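PDB 6FV4: N-acetylglucosamine-6-phosphate deacetylase from Mycobacterium smegmatis, which probably removes the acetyl group from N-acetylglucosamine-6-phosphate in carbohydrate metabolism, as a metal-dependent hydrolase of the NagA family. Local coordinates for residues B[23-28]-B[345-350]; B[62-67]-B[373-378]. The protein carries 1 engineered substitution. All coordinates share one frame; numbering follows the deposited sequence.

How the interactions relate
Interactions 1 and 2 lie with their centres about 10 Å apart, on the same side of the chain's centre. Along the chain they alternate: 23-28, 62-67, 345-350, 373-378, so both bring an early segment back against a late one. Strand 63-76 joins them, pairing in parallel with strand 23-25 (V64 N to T23 O 2.8 Å) and antiparallel with strand 373-376. Interaction 1 packs helix 339-357 against strand 23-25 and the loop after it; interaction 2 is the pairing with strand 373-376. As in related metallo-dependent hydrolases, N- and C-terminal parts of the chain probably build a beta domain beside the (beta/alpha)8 barrel; strand 63-76, running on to zinc ligands H72 and H74, is consistent with linking the two.

Interaction 1 (B[23-28]-B[345-350]); sequences TVLTGT and LAVRQA
V347 reaches from the helix with both arms of its fork, one methyl onto the glycine of the turn and the other onto the strand. V347 CG1 lies 3.8 Å from G27 CA, while V347 CG2 meets L25 CB at 4.1 Å. The fork is set by chi1 of 163°, which leaves CG1 anti to the backbone N and CG2 anti to the carbonyl carbon. The nearest backbone approach is also here, with G27 CA and V347 CA 6.0 Å apart. The glycine itself answers to its backbone angles (phi 113°, psi -28°), at which a CB would press on the carbonyl O of T26. The next residue, R348, extends its chain from CG to NE and lays one face of the guanidinium over G27 O. R348 NH1 is 3.4 Å from G27 O, but the angle is too poor for a hydrogen bond. Instead a water joins them, giving a weak bond to G27 O (2.9 Å) and accepting a weak one from R348 NH1 (3.3 Å).

The second shell fixes both parties. E276 forms a salt bridge with R348 NE and holds the guanidinium in place. T26 OG1 accepts the E29 N-H and, weakly, that of T28, which braces the turn around G27. F328 of helix 324-334 packs on V347, and L343 and S344 pack on L25. No direct hydrogen bond crosses between the segments, so the contact consists of apolar packing by V347 and a weak water bridge at R348, whose salt bridge is directed elsewhere, to E276.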
ATOM      1  N   THR B  23     -16.027   2.555 -28.703  1.00 33.29           N
ATOM      2  CA  THR B  23     -15.191   3.139 -27.656  1.00 33.33           C
ATOM      3  C   THR B  23     -13.738   3.152 -28.104  1.00 33.51           C
ATOM      4  O   THR B  23     -13.216   2.106 -28.493  1.00 29.10           O
ATOM      5  CB  THR B  23     -15.279   2.355 -26.344  1.00 34.07           C
ATOM      6  OG1 THR B  23     -16.643   2.273 -25.901  1.00 44.96           O
ATOM      7  CG2 THR B  23     -14.437   3.038 -25.288  1.00 33.79           C
ATOM      8  N   VAL B  24     -13.086   4.314 -28.031  1.00 29.79           N
ATOM      9  CA  VAL B  24     -11.659   4.428 -28.324  1.00 33.82           C
ATOM     10  C   VAL B  24     -10.962   5.020 -27.106  1.00 33.59           C
ATOM     11  O   VAL B  24     -11.246   6.159 -26.709  1.00 31.69           O
ATOM     12  CB  VAL B  24     -11.385   5.277 -29.573  1.00 34.43           C
ATOM     13  CG1 VAL B  24      -9.889   5.427 -29.775  1.00 31.05           C
ATOM     14  CG2 VAL B  24     -12.025   4.642 -30.803  1.00 33.65           C
ATOM     15  N   LEU B  25     -10.059   4.246 -26.513  1.00 27.68           N
ATOM     16  CA  LEU B  25      -9.204   4.722 -25.439  1.00 28.77           C
ATOM     17  C   LEU B  25      -7.863   5.118 -26.042  1.00 32.84           C
ATOM     18  O   LEU B  25      -7.230   4.318 -26.738  1.00 31.50           O
ATOM     19  CB  LEU B  25      -9.047   3.658 -24.352  1.00 30.63           C
ATOM     20  CG  LEU B  25     -10.303   3.645 -23.472  1.00 34.94           C
ATOM     21  CD1 LEU B  25     -11.172   2.462 -23.815  1.00 37.58           C
ATOM     22  CD2 LEU B  25      -9.946   3.638 -22.006  1.00 35.39           C
ATOM     23  N   THR B  26      -7.461   6.367 -25.820  1.00 32.59           N
ATOM     24  CA  THR B  26      -6.261   6.902 -26.443  1.00 34.13           C
ATOM     25  C   THR B  26      -5.045   6.812 -25.543  1.00 33.22           C
ATOM     26  O   THR B  26      -3.921   7.008 -26.017  1.00 35.12           O
ATOM     27  CB  THR B  26      -6.477   8.374 -26.838  1.00 36.50           C
ATOM     28  OG1 THR B  26      -6.452   9.188 -25.661  1.00 38.33           O
ATOM     29  CG2 THR B  26      -7.821   8.548 -27.524  1.00 36.04           C
ATOM     30  N   GLY B  27      -5.234   6.519 -24.263  1.00 32.31           N
ATOM     31  CA  GLY B  27      -4.189   6.608 -23.271  1.00 38.52           C
ATOM     32  C   GLY B  27      -4.444   7.699 -22.253  1.00 41.64           C
ATOM     33  O   GLY B  27      -3.994   7.583 -21.106  1.00 45.15           O
ATOM     34  N   THR B  28      -5.168   8.751 -22.647  1.00 39.84           N
ATOM     35  CA  THR B  28      -5.562   9.811 -21.725  1.00 43.70           C
ATOM     36  C   THR B  28      -7.070  10.048 -21.719  1.00 42.92           C
ATOM     37  O   THR B  28      -7.619  10.516 -20.716  1.00 46.15           O
ATOM     38  CB  THR B  28      -4.858  11.122 -22.076  1.00 44.08           C
ATOM     39  OG1 THR B  28      -5.131  11.454 -23.444  1.00 46.13           O
ATOM     40  CG2 THR B  28      -3.359  10.995 -21.873  1.00 46.82           C
ATOM     41  N   LEU B 345      -7.660   2.858 -16.436  1.00 30.55           N
ATOM     42  CA  LEU B 345      -6.489   2.508 -15.646  1.00 29.72           C
ATOM     43  C   LEU B 345      -5.667   1.428 -16.343  1.00 29.97           C
ATOM     44  O   LEU B 345      -4.446   1.541 -16.444  1.00 26.46           O
ATOM     45  CB  LEU B 345      -6.917   2.044 -14.259  1.00 31.77           C
ATOM     46  CG  LEU B 345      -5.794   1.564 -13.345  1.00 30.56           C
ATOM     47  CD1 LEU B 345      -4.832   2.695 -13.049  1.00 27.87           C
ATOM     48  CD2 LEU B 345      -6.391   0.968 -12.055  1.00 31.92           C
ATOM     49  N   ALA B 346      -6.333   0.380 -16.841  1.00 28.09           N
ATOM     50  CA  ALA B 346      -5.624  -0.730 -17.460  1.00 31.09           C
ATOM     51  C   ALA B 346      -4.837  -0.271 -18.686  1.00 29.41           C
ATOM     52  O   ALA B 346      -3.729  -0.758 -18.934  1.00 28.42           O
ATOM     53  CB  ALA B 346      -6.617  -1.836 -17.822  1.00 30.59           C
ATOM     54  N   VAL B 347      -5.370   0.701 -19.438  1.00 28.11           N
ATOM     55  CA  VAL B 347      -4.632   1.206 -20.595  1.00 31.52           C
ATOM     56  C   VAL B 347      -3.361   1.922 -20.152  1.00 29.15           C
ATOM     57  O   VAL B 347      -2.299   1.779 -20.773  1.00 30.71           O
ATOM     58  CB  VAL B 347      -5.535   2.109 -21.457  1.00 31.86           C
ATOM     59  CG1 VAL B 347      -4.688   2.958 -22.399  1.00 28.60           C
ATOM     60  CG2 VAL B 347      -6.487   1.266 -22.255  1.00 27.10           C
ATOM     61  N   ARG B 348      -3.432   2.693 -19.070  1.00 26.51           N
ATOM     62  CA  ARG B 348      -2.215   3.291 -18.522  1.00 28.31           C
ATOM     63  C   ARG B 348      -1.216   2.216 -18.099  1.00 27.75           C
ATOM     64  O   ARG B 348      -0.019   2.311 -18.393  1.00 29.61           O
ATOM     65  CB  ARG B 348      -2.562   4.178 -17.333  1.00 31.10           C
ATOM     66  CG  ARG B 348      -2.934   5.608 -17.704  1.00 36.71           C
ATOM     67  CD  ARG B 348      -3.773   6.242 -16.602  1.00 37.29           C
ATOM     68  NE  ARG B 348      -3.695   7.707 -16.621  1.00 47.71           N
ATOM     69  CZ  ARG B 348      -4.504   8.501 -17.315  1.00 47.51           C
ATOM     70  NH1 ARG B 348      -5.478   7.987 -18.060  1.00 52.37           N
ATOM     71  NH2 ARG B 348      -4.346   9.817 -17.264  1.00 54.44           N
ATOM     72  N   GLN B 349      -1.692   1.182 -17.403  1.00 26.34           N
ATOM     73  CA  GLN B 349      -0.771   0.192 -16.855  1.00 28.09           C
ATOM     74  C   GLN B 349      -0.202  -0.737 -17.920  1.00 22.31           C
ATOM     75  O   GLN B 349       0.900  -1.271 -17.739  1.00 23.95           O
ATOM     76  CB  GLN B 349      -1.472  -0.632 -15.784  1.00 20.64           C
ATOM     77  CG  GLN B 349      -1.842   0.189 -14.565  1.00 25.71           C
ATOM     78  CD  GLN B 349      -2.586  -0.626 -13.552  1.00 25.54           C
ATOM     79  OE1 GLN B 349      -3.220  -1.626 -13.905  1.00 29.01           O
ATOM     80  NE2 GLN B 349      -2.501  -0.224 -12.277  1.00 21.09           N
ATOM     81  N   ALA B 350      -0.945  -0.996 -18.999  1.00 23.70           N
ATOM     82  CA  ALA B 350      -0.506  -1.964 -19.998  1.00 25.16           C
ATOM     83  C   ALA B 350       0.121  -1.315 -21.223  1.00 30.91           C
ATOM     84  O   ALA B 350       0.725  -2.029 -22.037  1.00 25.73           O
ATOM     85  CB  ALA B 350      -1.679  -2.839 -20.457  1.00 21.64           C
TER
HETATM   86  O   HOH W   1      -5.964   5.633 -20.286  1.00 36.73           O

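Interaction 2 (B[62-67]-B[373-378]); sequences ATVVPG and LVVLDH
T63-P66 and L373-L376 run antiparallel as neighbouring strands, their axes 4.6 Å apart at the closest and their directions at 154°, the departure from straight being the usual strand twist. T63 with L376 and V65 with V374 are the hydrogen-bonded pairs, each closed by two N-H···O bonds. T63 N reaches L376 O at 2.8 Å and V65 N reaches V374 O at 2.9 Å; the return bonds, from L376 N to T63 O and V374 N to V65 O, come in tilted 19° from the carbonyl plane. Between them V64 faces V375 as a non-hydrogen-bonded pair, and V64 CA passes 3.3 Å from V374 O in a CA-H···O contact.

V64 and V375 share one face of the sheet, where A62 and L373 meet them from the flanks. A62 CB presses on V375 CG1 at 3.5 Å, tighter than usual for two carbons. V64 points CG1 anti to its own N (chi1 174°), which brings V64 CG1 to 4.0 Å from L373 CB, the two side chains crossing at a slant. On the face bearing T63, V65, V374 and L376, V65 CG2 touches V374 CB at 3.8 Å. V65 CG2 also lies 4.1 Å from L376 CD1, the leucine running across the valine at about a right angle. At the far end G67 CA rests against V374 CG2.

Strand 382-387 continues the sheet beyond L373-L376, with M386 against L373, A384 against V375 and V382 against V374 and L376. On the other edge strand 23-25 pairs with V64, which uses its N and O there. V347 of helix 339-357 packs on V65 and P66, and L59 and L365 from loops pack against V64.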
ATOM      1  N   ALA B  62     -16.955  -2.605 -30.514  1.00 43.24           N
ATOM      2  CA  ALA B  62     -15.647  -2.999 -30.022  1.00 41.04           C
ATOM      3  C   ALA B  62     -15.017  -1.844 -29.260  1.00 39.53           C
ATOM      4  O   ALA B  62     -15.360  -0.677 -29.473  1.00 39.15           O
ATOM      5  CB  ALA B  62     -14.741  -3.428 -31.179  1.00 41.59           C
ATOM      6  N   THR B  63     -14.111  -2.182 -28.345  1.00 33.29           N
ATOM      7  CA  THR B  63     -13.276  -1.195 -27.669  1.00 34.67           C
ATOM      8  C   THR B  63     -11.883  -1.218 -28.303  1.00 34.49           C
ATOM      9  O   THR B  63     -11.266  -2.282 -28.398  1.00 34.03           O
ATOM     10  CB  THR B  63     -13.200  -1.484 -26.165  1.00 36.03           C
ATOM     11  OG1 THR B  63     -14.506  -1.378 -25.580  1.00 38.66           O
ATOM     12  CG2 THR B  63     -12.291  -0.487 -25.464  1.00 36.78           C
ATOM     13  N   VAL B  64     -11.409  -0.062 -28.776  1.00 31.11           N
ATOM     14  CA  VAL B  64     -10.047   0.074 -29.296  1.00 32.71           C
ATOM     15  C   VAL B  64      -9.163   0.647 -28.197  1.00 32.09           C
ATOM     16  O   VAL B  64      -9.551   1.594 -27.505  1.00 35.81           O
ATOM     17  CB  VAL B  64      -9.999   0.961 -30.552  1.00 35.62           C
ATOM     18  CG1 VAL B  64      -8.550   1.192 -30.985  1.00 33.17           C
ATOM     19  CG2 VAL B  64     -10.805   0.336 -31.686  1.00 31.26           C
ATOM     20  N   VAL B  65      -7.986   0.059 -28.022  1.00 28.71           N
ATOM     21  CA  VAL B  65      -7.001   0.539 -27.057  1.00 26.73           C
ATOM     22  C   VAL B  65      -5.664   0.660 -27.778  1.00 24.65           C
ATOM     23  O   VAL B  65      -5.468   0.065 -28.846  1.00 26.96           O
ATOM     24  CB  VAL B  65      -6.894  -0.405 -25.836  1.00 26.05           C
ATOM     25  CG1 VAL B  65      -8.241  -0.425 -25.053  1.00 27.23           C
ATOM     26  CG2 VAL B  65      -6.459  -1.806 -26.284  1.00 25.97           C
ATOM     27  N   PRO B  66      -4.721   1.411 -27.220  1.00 27.16           N
ATOM     28  CA  PRO B  66      -3.364   1.403 -27.783  1.00 24.32           C
ATOM     29  C   PRO B  66      -2.763   0.007 -27.670  1.00 26.91           C
ATOM     30  O   PRO B  66      -3.189  -0.818 -26.854  1.00 26.32           O
ATOM     31  CB  PRO B  66      -2.595   2.412 -26.922  1.00 26.67           C
ATOM     32  CG  PRO B  66      -3.649   3.142 -26.083  1.00 29.07           C
ATOM     33  CD  PRO B  66      -4.818   2.220 -25.989  1.00 26.53           C
ATOM     34  N   GLY B  67      -1.775  -0.265 -28.518  1.00 27.70           N
ATOM     35  CA  GLY B  67      -1.115  -1.559 -28.454  1.00 25.45           C
ATOM     36  C   GLY B  67      -0.509  -1.791 -27.082  1.00 27.92           C
ATOM     37  O   GLY B  67      -0.049  -0.855 -26.419  1.00 24.91           O
ATOM     38  N   LEU B 373      -2.526  -0.499 -32.361  1.00 26.40           N
ATOM     39  CA  LEU B 373      -3.761  -0.523 -31.591  1.00 28.73           C
ATOM     40  C   LEU B 373      -4.289  -1.948 -31.533  1.00 27.95           C
ATOM     41  O   LEU B 373      -3.864  -2.823 -32.293  1.00 30.08           O
ATOM     42  CB  LEU B 373      -4.813   0.433 -32.173  1.00 27.54           C
ATOM     43  CG  LEU B 373      -5.241   0.322 -33.642  1.00 26.30           C
ATOM     44  CD1 LEU B 373      -6.209  -0.839 -33.895  1.00 27.26           C
ATOM     45  CD2 LEU B 373      -5.884   1.646 -34.084  1.00 30.30           C
ATOM     46  N   VAL B 374      -5.246  -2.159 -30.625  1.00 27.49           N
ATOM     47  CA  VAL B 374      -5.825  -3.471 -30.357  1.00 28.77           C
ATOM     48  C   VAL B 374      -7.337  -3.316 -30.277  1.00 26.95           C
ATOM     49  O   VAL B 374      -7.841  -2.365 -29.674  1.00 29.48           O
ATOM     50  CB  VAL B 374      -5.272  -4.090 -29.052  1.00 28.05           C
ATOM     51  CG1 VAL B 374      -5.976  -5.413 -28.737  1.00 33.02           C
ATOM     52  CG2 VAL B 374      -3.778  -4.314 -29.154  1.00 31.55           C
ATOM     53  N   VAL B 375      -8.058  -4.220 -30.922  1.00 28.91           N
ATOM     54  CA  VAL B 375      -9.509  -4.193 -30.939  1.00 31.49           C
ATOM     55  C   VAL B 375      -9.992  -5.305 -30.028  1.00 33.44           C
ATOM     56  O   VAL B 375      -9.531  -6.447 -30.137  1.00 29.09           O
ATOM     57  CB  VAL B 375     -10.064  -4.348 -32.361  1.00 30.36           C
ATOM     58  CG1 VAL B 375     -11.555  -4.085 -32.354  1.00 33.77           C
ATOM     59  CG2 VAL B 375      -9.360  -3.373 -33.311  1.00 28.02           C
ATOM     60  N   LEU B 376     -10.898  -4.966 -29.111  1.00 30.51           N
ATOM     61  CA  LEU B 376     -11.399  -5.903 -28.119  1.00 30.15           C
ATOM     62  C   LEU B 376     -12.916  -5.939 -28.187  1.00 37.86           C
ATOM     63  O   LEU B 376     -13.550  -4.904 -28.404  1.00 32.07           O
ATOM     64  CB  LEU B 376     -10.955  -5.497 -26.706  1.00 32.01           C
ATOM     65  CG  LEU B 376      -9.484  -5.158 -26.465  1.00 36.14           C
ATOM     66  CD1 LEU B 376      -9.318  -4.484 -25.111  1.00 32.45           C
ATOM     67  CD2 LEU B 376      -8.629  -6.416 -26.542  1.00 33.05           C
ATOM     68  N   ASP B 377     -13.497  -7.123 -27.975  1.00 37.31           N
ATOM     69  CA  ASP B 377     -14.950  -7.244 -27.909  1.00 42.10           C
ATOM     70  C   ASP B 377     -15.426  -6.989 -26.477  1.00 37.96           C
ATOM     71  O   ASP B 377     -14.663  -6.546 -25.614  1.00 40.19           O
ATOM     72  CB  ASP B 377     -15.400  -8.604 -28.452  1.00 45.35           C
ATOM     73  CG  ASP B 377     -14.826  -9.782 -27.680  1.00 38.50           C
ATOM     74  OD1 ASP B 377     -14.462  -9.636 -26.492  1.00 42.85           O
ATOM     75  OD2 ASP B 377     -14.778 -10.879 -28.262  1.00 40.48           O
ATOM     76  N   HIS B 378     -16.708  -7.262 -26.194  1.00 49.36           N
ATOM     77  CA  HIS B 378     -17.232  -6.925 -24.871  1.00 42.83           C
ATOM     78  C   HIS B 378     -16.641  -7.818 -23.789  1.00 43.82           C
ATOM     79  O   HIS B 378     -16.487  -7.380 -22.643  1.00 44.26           O
ATOM     80  CB  HIS B 378     -18.765  -6.985 -24.855  1.00 50.81           C
ATOM     81  CG  HIS B 378     -19.420  -5.658 -25.132  1.00 56.42           C
ATOM     82  ND1 HIS B 378     -19.240  -4.553 -24.327  1.00 60.51           N
ATOM     83  CD2 HIS B 378     -20.236  -5.259 -26.140  1.00 51.36           C
ATOM     84  CE1 HIS B 378     -19.919  -3.532 -24.823  1.00 56.98           C
ATOM     85  NE2 HIS B 378     -20.533  -3.933 -25.923  1.00 50.36           N
TER